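PDB 2VQC: protein F-112 from Sulfolobus virus-like particle ssv1, which probably binds DNA, having a winged-helix fold, and is essential for virus function. Local coordinates for residues A[14-19]-A[47-52]; A[18-23]-A[37-42]; A[29-34]-A[72-77]. One frame throughout, in Å; residues are numbered along the deposited sequence.

Contact 1: residues A[14-19]-A[47-52]; sequences YKMAEI and YNIQRA
The ring of Tyr14 meets the methyl group of Ala52 obliquely, neither squarely over a face nor at an edge, with CD1 4.5 Å from Ala52 CB. Tyr14 CB points away from 47-52, and CG anti to the backbone N (chi1 -168°) carries the ring along helix 43-59, where it also reaches Ile56. The Arg51 guanidinium makes no contact with 14-19; one face, toward its rim, lies over Asn48 CA of its own helix.

Between the two helices the closest fit belongs to small and branched groups. Ala17 CB points into helix 43-59 and sits 3.8 Å from Ala52 CB, equally near the backbone there. Ile49 splits its two arms around this point. Its CG1 arm runs outward, placing CD1 3.6 Å from Met16 CB as the side chains pass at a slant. Its CG2, anti to the backbone N, lies against the backbone of Ala17, 3.9 Å from Ala17 CA. The selenomethionine Met16 uses CB and CG here; bends at chi2 and chi3 carry the selenium end away from Ile49.

Two alanines let the axes of 14-19 and 47-52 approach to 8.0 Å, crossing at -72°, and so join helices 13-27 and 43-59, the first and third of the winged-helix fold. Every side-chain contact between the segments is apolar, which implies that close fit, rather than directed polar bonding, sets their spacing.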
loop_
_atom_site.group_PDB
_atom_site.type_symbol
_atom_site.label_atom_id
_atom_site.label_comp_id
_atom_site.label_asym_id
_atom_site.label_seq_id
_atom_site.Cartn_x
_atom_site.Cartn_y
_atom_site.Cartn_z
ATOM N N TYR A 14 7.725 7.135 1.013
ATOM C CA TYR A 14 6.508 7.866 0.690
ATOM C C TYR A 14 6.285 7.977 -0.818
ATOM O O TYR A 14 5.177 7.732 -1.293
ATOM C CB TYR A 14 6.515 9.254 1.330
ATOM C CG TYR A 14 5.166 9.924 1.271
ATOM C CD1 TYR A 14 4.186 9.646 2.223
ATOM C CD2 TYR A 14 4.859 10.828 0.253
ATOM C CE1 TYR A 14 2.940 10.255 2.167
ATOM C CE2 TYR A 14 3.614 11.442 0.188
ATOM C CZ TYR A 14 2.662 11.153 1.147
ATOM O OH TYR A 14 1.429 11.766 1.083
ATOM N N LYS A 15 7.329 8.346 -1.558
ATOM C CA LYS A 15 7.251 8.405 -3.022
ATOM C C LYS A 15 6.875 7.049 -3.629
ATOM O O LYS A 15 6.123 6.990 -4.607
ATOM C CB LYS A 15 8.571 8.878 -3.628
ATOM C CG LYS A 15 8.882 10.344 -3.402
ATOM C CD LYS A 15 10.218 10.700 -4.041
ATOM C CE LYS A 15 10.612 12.152 -3.811
ATOM N NZ LYS A 15 11.960 12.430 -4.379
HETATM N N MSE A 16 7.387 5.970 -3.037
HETATM C CA MSE A 16 7.080 4.611 -3.489
HETATM C C MSE A 16 5.626 4.273 -3.209
HETATM O O MSE A 16 4.973 3.597 -4.006
HETATM C CB MSE A 16 7.945 3.572 -2.763
HETATM C CG MSE A 16 9.428 3.866 -2.695
HETATM SE SE MSE A 16 10.383 3.399 -4.287
HETATM C CE MSE A 16 9.794 4.879 -5.441
ATOM N N ALA A 17 5.141 4.719 -2.051
ATOM C CA ALA A 17 3.764 4.466 -1.634
ATOM C C ALA A 17 2.765 5.192 -2.524
ATOM O O ALA A 17 1.677 4.674 -2.775
ATOM C CB ALA A 17 3.566 4.866 -0.185
ATOM N N GLU A 18 3.133 6.385 -2.995
ATOM C CA GLU A 18 2.306 7.133 -3.952
ATOM C C GLU A 18 2.131 6.339 -5.243
ATOM O O GLU A 18 1.057 6.349 -5.842
ATOM C CB GLU A 18 2.908 8.514 -4.260
ATOM C CG GLU A 18 2.773 9.523 -3.119
ATOM C CD GLU A 18 3.428 10.869 -3.424
ATOM O OE1 GLU A 18 4.592 10.888 -3.887
ATOM O OE2 GLU A 18 2.786 11.916 -3.185
ATOM N N ILE A 19 3.186 5.645 -5.664
ATOM C CA ILE A 19 3.103 4.784 -6.849
ATOM C C ILE A 19 2.092 3.670 -6.583
ATOM O O ILE A 19 1.220 3.406 -7.413
ATOM C CB ILE A 19 4.478 4.194 -7.244
ATOM C CG1 ILE A 19 5.455 5.321 -7.602
ATOM C CG2 ILE A 19 4.347 3.232 -8.431
ATOM C CD1 ILE A 19 6.869 4.852 -7.851
ATOM N N TYR A 47 7.719 -3.438 3.769
ATOM C CA TYR A 47 7.003 -3.021 4.985
ATOM C C TYR A 47 7.112 -1.515 5.242
ATOM O O TYR A 47 6.162 -0.906 5.730
ATOM C CB TYR A 47 7.487 -3.790 6.230
ATOM C CG TYR A 47 6.750 -5.093 6.490
ATOM C CD1 TYR A 47 5.378 -5.106 6.741
ATOM C CD2 TYR A 47 7.429 -6.313 6.507
ATOM C CE1 TYR A 47 4.703 -6.301 6.984
ATOM C CE2 TYR A 47 6.764 -7.507 6.748
ATOM C CZ TYR A 47 5.403 -7.498 6.984
ATOM O OH TYR A 47 4.750 -8.692 7.224
ATOM N N ASN A 48 8.262 -0.921 4.926
ATOM C CA ASN A 48 8.428 0.534 5.053
ATOM C C ASN A 48 7.481 1.265 4.112
ATOM O O ASN A 48 6.888 2.277 4.479
ATOM C CB ASN A 48 9.871 0.970 4.764
ATOM C CG ASN A 48 10.856 0.489 5.811
ATOM O OD1 ASN A 48 10.532 0.382 6.993
ATOM N ND2 ASN A 48 12.082 0.210 5.378
ATOM N N ILE A 49 7.345 0.738 2.898
ATOM C CA ILE A 49 6.441 1.311 1.900
ATOM C C ILE A 49 4.990 1.116 2.334
ATOM O O ILE A 49 4.185 2.045 2.248
ATOM C CB ILE A 49 6.675 0.702 0.493
ATOM C CG1 ILE A 49 8.068 1.081 -0.025
ATOM C CG2 ILE A 49 5.600 1.174 -0.490
ATOM C CD1 ILE A 49 8.514 0.310 -1.268
ATOM N N GLN A 50 4.665 -0.085 2.808
ATOM C CA GLN A 50 3.326 -0.375 3.316
ATOM C C GLN A 50 2.929 0.578 4.442
ATOM O O GLN A 50 1.783 1.020 4.518
ATOM C CB GLN A 50 3.240 -1.815 3.821
ATOM C CG GLN A 50 1.909 -2.149 4.462
ATOM C CD GLN A 50 1.715 -3.628 4.674
ATOM O OE1 GLN A 50 1.435 -4.368 3.730
ATOM N NE2 GLN A 50 1.854 -4.073 5.919
ATOM N N ARG A 51 3.875 0.883 5.322
ATOM C CA ARG A 51 3.623 1.829 6.403
ATOM C C ARG A 51 3.294 3.229 5.862
ATOM O O ARG A 51 2.386 3.893 6.367
ATOM C CB ARG A 51 4.817 1.879 7.355
ATOM C CG ARG A 51 4.531 2.623 8.628
ATOM C CD ARG A 51 5.492 2.233 9.734
ATOM N NE ARG A 51 6.872 2.649 9.467
ATOM C CZ ARG A 51 7.917 1.831 9.298
ATOM N NH1 ARG A 51 7.787 0.505 9.349
ATOM N NH2 ARG A 51 9.120 2.354 9.076
ATOM N N ALA A 52 4.018 3.662 4.828
ATOM C CA ALA A 52 3.753 4.962 4.197
ATOM C C ALA A 52 2.442 4.941 3.396
ATOM O O ALA A 52 1.719 5.940 3.350
ATOM C CB ALA A 52 4.921 5.379 3.314
#

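Contact 2: residues A[18-23]-A[37-42]; sequences EIMYKI and AQFEIS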
loop_
_atom_site.group_PDB
_atom_site.type_symbol
_atom_site.label_atom_id
_atom_site.label_comp_id
_atom_site.label_asym_id
_atom_site.label_seq_id
_atom_site.Cartn_x
_atom_site.Cartn_y
_atom_site.Cartn_z
ATOM N N GLU A 18 3.133 6.385 -2.995
ATOM C CA GLU A 18 2.306 7.133 -3.952
ATOM C C GLU A 18 2.131 6.339 -5.243
ATOM O O GLU A 18 1.057 6.349 -5.842
ATOM C CB GLU A 18 2.908 8.514 -4.260
ATOM C CG GLU A 18 2.773 9.523 -3.119
ATOM C CD GLU A 18 3.428 10.869 -3.424
ATOM O OE1 GLU A 18 4.592 10.888 -3.887
ATOM O OE2 GLU A 18 2.786 11.916 -3.185
ATOM N N ILE A 19 3.186 5.645 -5.664
ATOM C CA ILE A 19 3.103 4.784 -6.849
ATOM C C ILE A 19 2.092 3.670 -6.583
ATOM O O ILE A 19 1.220 3.406 -7.413
ATOM C CB ILE A 19 4.478 4.194 -7.244
ATOM C CG1 ILE A 19 5.455 5.321 -7.602
ATOM C CG2 ILE A 19 4.347 3.232 -8.431
ATOM C CD1 ILE A 19 6.869 4.852 -7.851
HETATM N N MSE A 20 2.193 3.045 -5.414
HETATM C CA MSE A 20 1.282 1.965 -5.052
HETATM C C MSE A 20 -0.161 2.453 -4.918
HETATM O O MSE A 20 -1.086 1.718 -5.234
HETATM C CB MSE A 20 1.711 1.295 -3.745
HETATM C CG MSE A 20 3.068 0.596 -3.773
HETATM SE SE MSE A 20 3.350 -0.687 -5.241
HETATM C CE MSE A 20 3.767 0.601 -6.573
ATOM N N TYR A 21 -0.347 3.687 -4.459
ATOM C CA TYR A 21 -1.688 4.220 -4.225
ATOM C C TYR A 21 -2.489 4.317 -5.524
ATOM O O TYR A 21 -3.681 3.992 -5.549
ATOM C CB TYR A 21 -1.622 5.588 -3.546
ATOM C CG TYR A 21 -2.961 6.082 -3.044
ATOM C CD1 TYR A 21 -3.575 5.477 -1.950
ATOM C CD2 TYR A 21 -3.610 7.152 -3.653
ATOM C CE1 TYR A 21 -4.794 5.913 -1.474
ATOM C CE2 TYR A 21 -4.838 7.604 -3.181
ATOM C CZ TYR A 21 -5.423 6.975 -2.085
ATOM O OH TYR A 21 -6.634 7.395 -1.593
ATOM N N LYS A 22 -1.847 4.754 -6.602
ATOM C CA LYS A 22 -2.536 4.790 -7.886
ATOM C C LYS A 22 -2.665 3.409 -8.535
ATOM O O LYS A 22 -3.581 3.184 -9.323
ATOM C CB LYS A 22 -1.934 5.829 -8.835
ATOM C CG LYS A 22 -0.536 5.600 -9.282
ATOM C CD LYS A 22 -0.138 6.753 -10.186
ATOM C CE LYS A 22 1.294 6.621 -10.631
ATOM N NZ LYS A 22 1.713 7.721 -11.555
ATOM N N ILE A 23 -1.779 2.482 -8.182
ATOM C CA ILE A 23 -1.961 1.078 -8.559
ATOM C C ILE A 23 -3.170 0.469 -7.818
ATOM O O ILE A 23 -3.884 -0.376 -8.369
ATOM C CB ILE A 23 -0.666 0.257 -8.331
ATOM C CG1 ILE A 23 0.396 0.712 -9.338
ATOM C CG2 ILE A 23 -0.932 -1.251 -8.465
ATOM C CD1 ILE A 23 1.716 -0.030 -9.265
ATOM N N ALA A 37 6.087 -7.572 -5.550
ATOM C CA ALA A 37 6.089 -7.949 -6.965
ATOM C C ALA A 37 6.341 -6.740 -7.852
ATOM O O ALA A 37 7.096 -6.813 -8.819
ATOM C CB ALA A 37 4.774 -8.626 -7.352
ATOM N N GLN A 38 5.704 -5.625 -7.521
ATOM C CA GLN A 38 5.866 -4.400 -8.300
ATOM C C GLN A 38 7.317 -3.908 -8.327
ATOM O O GLN A 38 7.848 -3.597 -9.393
ATOM C CB GLN A 38 4.951 -3.301 -7.746
ATOM C CG GLN A 38 5.069 -1.952 -8.452
ATOM C CD GLN A 38 4.709 -2.006 -9.913
ATOM O OE1 GLN A 38 3.816 -2.750 -10.309
ATOM N NE2 GLN A 38 5.387 -1.194 -10.727
ATOM N N PHE A 39 7.948 -3.855 -7.157
ATOM C CA PHE A 39 9.268 -3.235 -7.016
ATOM C C PHE A 39 10.457 -4.204 -7.021
ATOM O O PHE A 39 11.587 -3.789 -7.311
ATOM C CB PHE A 39 9.299 -2.378 -5.747
ATOM C CG PHE A 39 8.399 -1.165 -5.802
ATOM C CD1 PHE A 39 8.463 -0.276 -6.869
ATOM C CD2 PHE A 39 7.500 -0.901 -4.769
ATOM C CE1 PHE A 39 7.644 0.854 -6.910
ATOM C CE2 PHE A 39 6.682 0.228 -4.806
ATOM C CZ PHE A 39 6.756 1.102 -5.879
ATOM N N GLU A 40 10.199 -5.481 -6.724
ATOM C CA GLU A 40 11.238 -6.526 -6.641
ATOM C C GLU A 40 12.298 -6.196 -5.578
ATOM O O GLU A 40 13.509 -6.189 -5.841
ATOM C CB GLU A 40 11.877 -6.800 -8.005
ATOM C CG GLU A 40 10.892 -7.342 -9.017
ATOM C CD GLU A 40 11.542 -7.770 -10.322
ATOM O OE1 GLU A 40 12.783 -7.917 -10.369
ATOM O OE2 GLU A 40 10.796 -7.973 -11.305
ATOM N N ILE A 41 11.795 -5.970 -4.367
ATOM C CA ILE A 41 12.578 -5.532 -3.225
ATOM C C ILE A 41 12.433 -6.531 -2.077
ATOM O O ILE A 41 11.698 -7.515 -2.185
ATOM C CB ILE A 41 12.110 -4.130 -2.748
ATOM C CG1 ILE A 41 10.585 -4.111 -2.543
ATOM C CG2 ILE A 41 12.539 -3.068 -3.751
ATOM C CD1 ILE A 41 10.073 -2.902 -1.801
ATOM N N SER A 42 13.141 -6.271 -0.983
ATOM C CA SER A 42 13.086 -7.123 0.201
ATOM C C SER A 42 11.796 -6.911 1.013
ATOM O O SER A 42 11.079 -5.926 0.829
ATOM C CB SER A 42 14.300 -6.851 1.085
ATOM O OG SER A 42 14.177 -5.583 1.705
#
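Selenium against an aromatic ring is the striking feature here: SE of the selenomethionine Met20 stands 4.3 Å from the centroid of the Phe39 ring and 45° off its normal, an oblique Met-aromatic contact. In the winged-helix fold this joins the first helix, 13-27, to the last turn of helix 32-39, just where the chain enters the turn of the helix-turn-helix.

Met20 and Phe39 reach toward each other from their two helices. Torsions chi2 (-52°) and chi3 (80°) bend the Met20 chain, bringing its selenium toward ring atom CE2 of Phe39, 3.5 Å away. The methyl CE is modelled nearer still to the ring, too near to be reliable. The same face of Phe39 is covered over its centre by CG of the preceding Gln38, so the selenium lies farther out, toward the rim, and is itself 3.9 Å from Gln38 CG. Ile19 approaches differently, at the edge of the ring and near its plane, with CB 4.1 Å from Phe39 CZ. Beyond this segment pair, Ile49 of helix 43-59 also packs on Phe39, so that the ring belongs to all three helices.

After Phe39 the helix ends. Glu40 takes a positive phi, and the chain turns to Ser42, the N-cap position of helix 43-59, whose OG is hydrogen-bonded to Ser45 OG.

Toward the exposed side, the packing changes from aromatic to amide. Gln38 extends with CG anti to its backbone N and then bends at chi2, which lays the amide beside the tip of Ile23. Both OE1 and CD of Gln38 lie 3.6 Å from Ile23 CD1.

Contact 3: residues A[29-34]-A[72-77]; sequences ELTLED and KTTFKW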
loop_
_atom_site.group_PDB
_atom_site.type_symbol
_atom_site.label_atom_id
_atom_site.label_comp_id
_atom_site.label_asym_id
_atom_site.label_seq_id
_atom_site.Cartn_x
_atom_site.Cartn_y
_atom_site.Cartn_z
ATOM N N GLU A 29 -7.474 -3.521 -4.941
ATOM C CA GLU A 29 -7.045 -4.170 -3.706
ATOM C C GLU A 29 -5.526 -4.386 -3.732
ATOM O O GLU A 29 -4.964 -4.696 -4.785
ATOM C CB GLU A 29 -7.787 -5.505 -3.553
ATOM C CG GLU A 29 -8.056 -5.927 -2.107
ATOM C CD GLU A 29 -9.283 -6.834 -1.946
ATOM O OE1 GLU A 29 -9.976 -7.120 -2.947
ATOM O OE2 GLU A 29 -9.561 -7.258 -0.802
ATOM N N LEU A 30 -4.868 -4.203 -2.584
ATOM C CA LEU A 30 -3.414 -4.397 -2.469
ATOM C C LEU A 30 -3.028 -5.069 -1.157
ATOM O O LEU A 30 -3.625 -4.799 -0.115
ATOM C CB LEU A 30 -2.651 -3.066 -2.555
ATOM C CG LEU A 30 -2.504 -2.334 -3.890
ATOM C CD1 LEU A 30 -1.693 -1.074 -3.660
ATOM C CD2 LEU A 30 -1.854 -3.184 -4.958
ATOM N N THR A 31 -2.018 -5.935 -1.233
ATOM C CA THR A 31 -1.361 -6.523 -0.066
ATOM C C THR A 31 0.158 -6.354 -0.202
ATOM O O THR A 31 0.652 -5.896 -1.234
ATOM C CB THR A 31 -1.690 -8.018 0.083
ATOM O OG1 THR A 31 -1.142 -8.755 -1.021
ATOM C CG2 THR A 31 -3.200 -8.229 0.146
ATOM N N LEU A 32 0.895 -6.731 0.837
ATOM C CA LEU A 32 2.351 -6.592 0.820
ATOM C C LEU A 32 2.964 -7.300 -0.393
ATOM O O LEU A 32 3.911 -6.787 -0.990
ATOM C CB LEU A 32 2.977 -7.108 2.125
ATOM C CG LEU A 32 4.458 -6.740 2.313
ATOM C CD1 LEU A 32 4.616 -5.276 2.703
ATOM C CD2 LEU A 32 5.113 -7.635 3.344
ATOM N N GLU A 33 2.409 -8.453 -0.768
ATOM C CA GLU A 33 2.894 -9.207 -1.937
ATOM C C GLU A 33 2.873 -8.402 -3.230
ATOM O O GLU A 33 3.740 -8.591 -4.090
ATOM C CB GLU A 33 2.090 -10.498 -2.148
ATOM C CG GLU A 33 2.282 -11.555 -1.055
ATOM C CD GLU A 33 1.308 -11.411 0.104
ATOM O OE1 GLU A 33 0.773 -10.305 0.323
ATOM O OE2 GLU A 33 1.082 -12.412 0.802
ATOM N N ASP A 34 1.879 -7.524 -3.376
ATOM C CA ASP A 34 1.785 -6.640 -4.550
ATOM C C ASP A 34 2.913 -5.599 -4.590
ATOM O O ASP A 34 3.395 -5.236 -5.663
ATOM C CB ASP A 34 0.429 -5.927 -4.583
ATOM C CG ASP A 34 -0.730 -6.886 -4.797
ATOM O OD1 ASP A 34 -0.700 -7.635 -5.794
ATOM O OD2 ASP A 34 -1.675 -6.889 -3.977
ATOM N N LYS A 72 -3.843 -10.716 7.298
ATOM C CA LYS A 72 -2.920 -9.737 6.718
ATOM C C LYS A 72 -3.588 -8.387 6.447
ATOM O O LYS A 72 -4.801 -8.309 6.241
ATOM C CB LYS A 72 -2.318 -10.267 5.408
ATOM C CG LYS A 72 -3.336 -10.487 4.299
ATOM C CD LYS A 72 -2.928 -11.609 3.362
ATOM C CE LYS A 72 -1.562 -11.387 2.741
ATOM N NZ LYS A 72 -1.292 -12.432 1.726
ATOM N N THR A 73 -2.772 -7.335 6.439
ATOM C CA THR A 73 -3.212 -5.995 6.051
ATOM C C THR A 73 -3.546 -5.961 4.562
ATOM O O THR A 73 -2.745 -6.389 3.723
ATOM C CB THR A 73 -2.123 -4.936 6.336
ATOM O OG1 THR A 73 -1.750 -4.982 7.720
ATOM C CG2 THR A 73 -2.616 -3.532 5.985
ATOM N N THR A 74 -4.733 -5.452 4.245
ATOM C CA THR A 74 -5.197 -5.361 2.867
ATOM C C THR A 74 -5.786 -3.979 2.621
ATOM O O THR A 74 -6.675 -3.540 3.347
ATOM C CB THR A 74 -6.273 -6.428 2.561
ATOM O OG1 THR A 74 -5.816 -7.719 2.991
ATOM C CG2 THR A 74 -6.591 -6.472 1.067
ATOM N N PHE A 75 -5.286 -3.299 1.597
ATOM C CA PHE A 75 -5.802 -1.999 1.200
ATOM C C PHE A 75 -6.895 -2.214 0.167
ATOM O O PHE A 75 -6.725 -2.994 -0.767
ATOM C CB PHE A 75 -4.676 -1.137 0.630
ATOM C CG PHE A 75 -3.543 -0.932 1.588
ATOM C CD1 PHE A 75 -3.552 0.132 2.472
ATOM C CD2 PHE A 75 -2.483 -1.832 1.635
ATOM C CE1 PHE A 75 -2.509 0.315 3.378
ATOM C CE2 PHE A 75 -1.438 -1.658 2.538
ATOM C CZ PHE A 75 -1.454 -0.580 3.411
ATOM N N LYS A 76 -8.020 -1.531 0.347
ATOM C CA LYS A 76 -9.146 -1.644 -0.569
ATOM C C LYS A 76 -9.572 -0.273 -1.075
ATOM O O LYS A 76 -9.728 0.667 -0.295
ATOM C CB LYS A 76 -10.324 -2.339 0.115
ATOM C CG LYS A 76 -11.524 -2.549 -0.800
ATOM C CD LYS A 76 -12.503 -3.557 -0.227
ATOM C CE LYS A 76 -13.592 -3.898 -1.229
ATOM N NZ LYS A 76 -14.422 -5.057 -0.779
ATOM N N TRP A 77 -9.752 -0.174 -2.387
ATOM C CA TRP A 77 -10.283 1.026 -3.016
ATOM C C TRP A 77 -11.811 1.034 -2.860
ATOM O O TRP A 77 -12.483 0.103 -3.299
ATOM C CB TRP A 77 -9.895 1.058 -4.496
ATOM C CG TRP A 77 -10.139 2.378 -5.135
ATOM C CD1 TRP A 77 -11.165 2.709 -5.968
ATOM C CD2 TRP A 77 -9.347 3.560 -4.978
ATOM N NE1 TRP A 77 -11.058 4.024 -6.347
ATOM C CE2 TRP A 77 -9.949 4.570 -5.754
ATOM C CE3 TRP A 77 -8.186 3.863 -4.256
ATOM C CZ2 TRP A 77 -9.427 5.865 -5.833
ATOM C CZ3 TRP A 77 -7.665 5.149 -4.337
ATOM C CH2 TRP A 77 -8.286 6.132 -5.118
HETATM O O HOH W 1 -0.196 -6.786 3.467
#
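A salt bridge joins Lys72 to Glu33, with NZ 2.5 Å from OE2 on the syn side of the carboxylate and 29° out of its plane. The modelled distance is short and not to be pressed. The other oxygen, OE1, takes a bond from Thr31 OG1, which arrives from above the plane, so both oxygens are held. In this winged-helix domain the bridge ties the start of helix 32-39 to the turn end of the wing hairpin. Thr31 is the N-cap, and its backbone N-H bonds to Asp34 OD2 at 2.9 Å through the anti lone pair, one half of a capping box.

Beside this cluster strand 29-30 pairs antiparallel with 73-77. Leu30 and Phe75 form a hydrogen-bonded pair, with Leu30 N to Phe75 O at 2.9 Å and Phe75 N to Leu30 O at 2.8 Å. Where the chains diverge, a water accepts from Leu32 N and donates to Thr73 O.

Leu30 and Phe75 share the sheet face turned toward Leu24 of helix 13-27, while on the other Glu29 CG lies 3.5 Å from Thr74 CG2. Leu30 O lies at the edge of the Phe75 ring, near its plane, 3.6 Å from CD2.

In the fold
In this winged helix the chemistry of a contact follows the elements it joins more than its depth. Contacts 1 and 3, on opposite sides of the chain's centre, are partly buried; contact 2 is a surface contact. Contacts 1 and 2 both use helix 13-27, against helices 43-59 and 32-39 respectively, and Ile49 of contact 1 touches Phe39 and Ile41 of contact 2, so the three helices pack together by apolar and selenium-aromatic fit. Contact 3 shares helix 32-39 with contact 2 but adds the sheet, held by backbone bonds and charge. Leu30 and Phe75 carry its apolar face back to Met20 and Gln50, where sheet and helices meet.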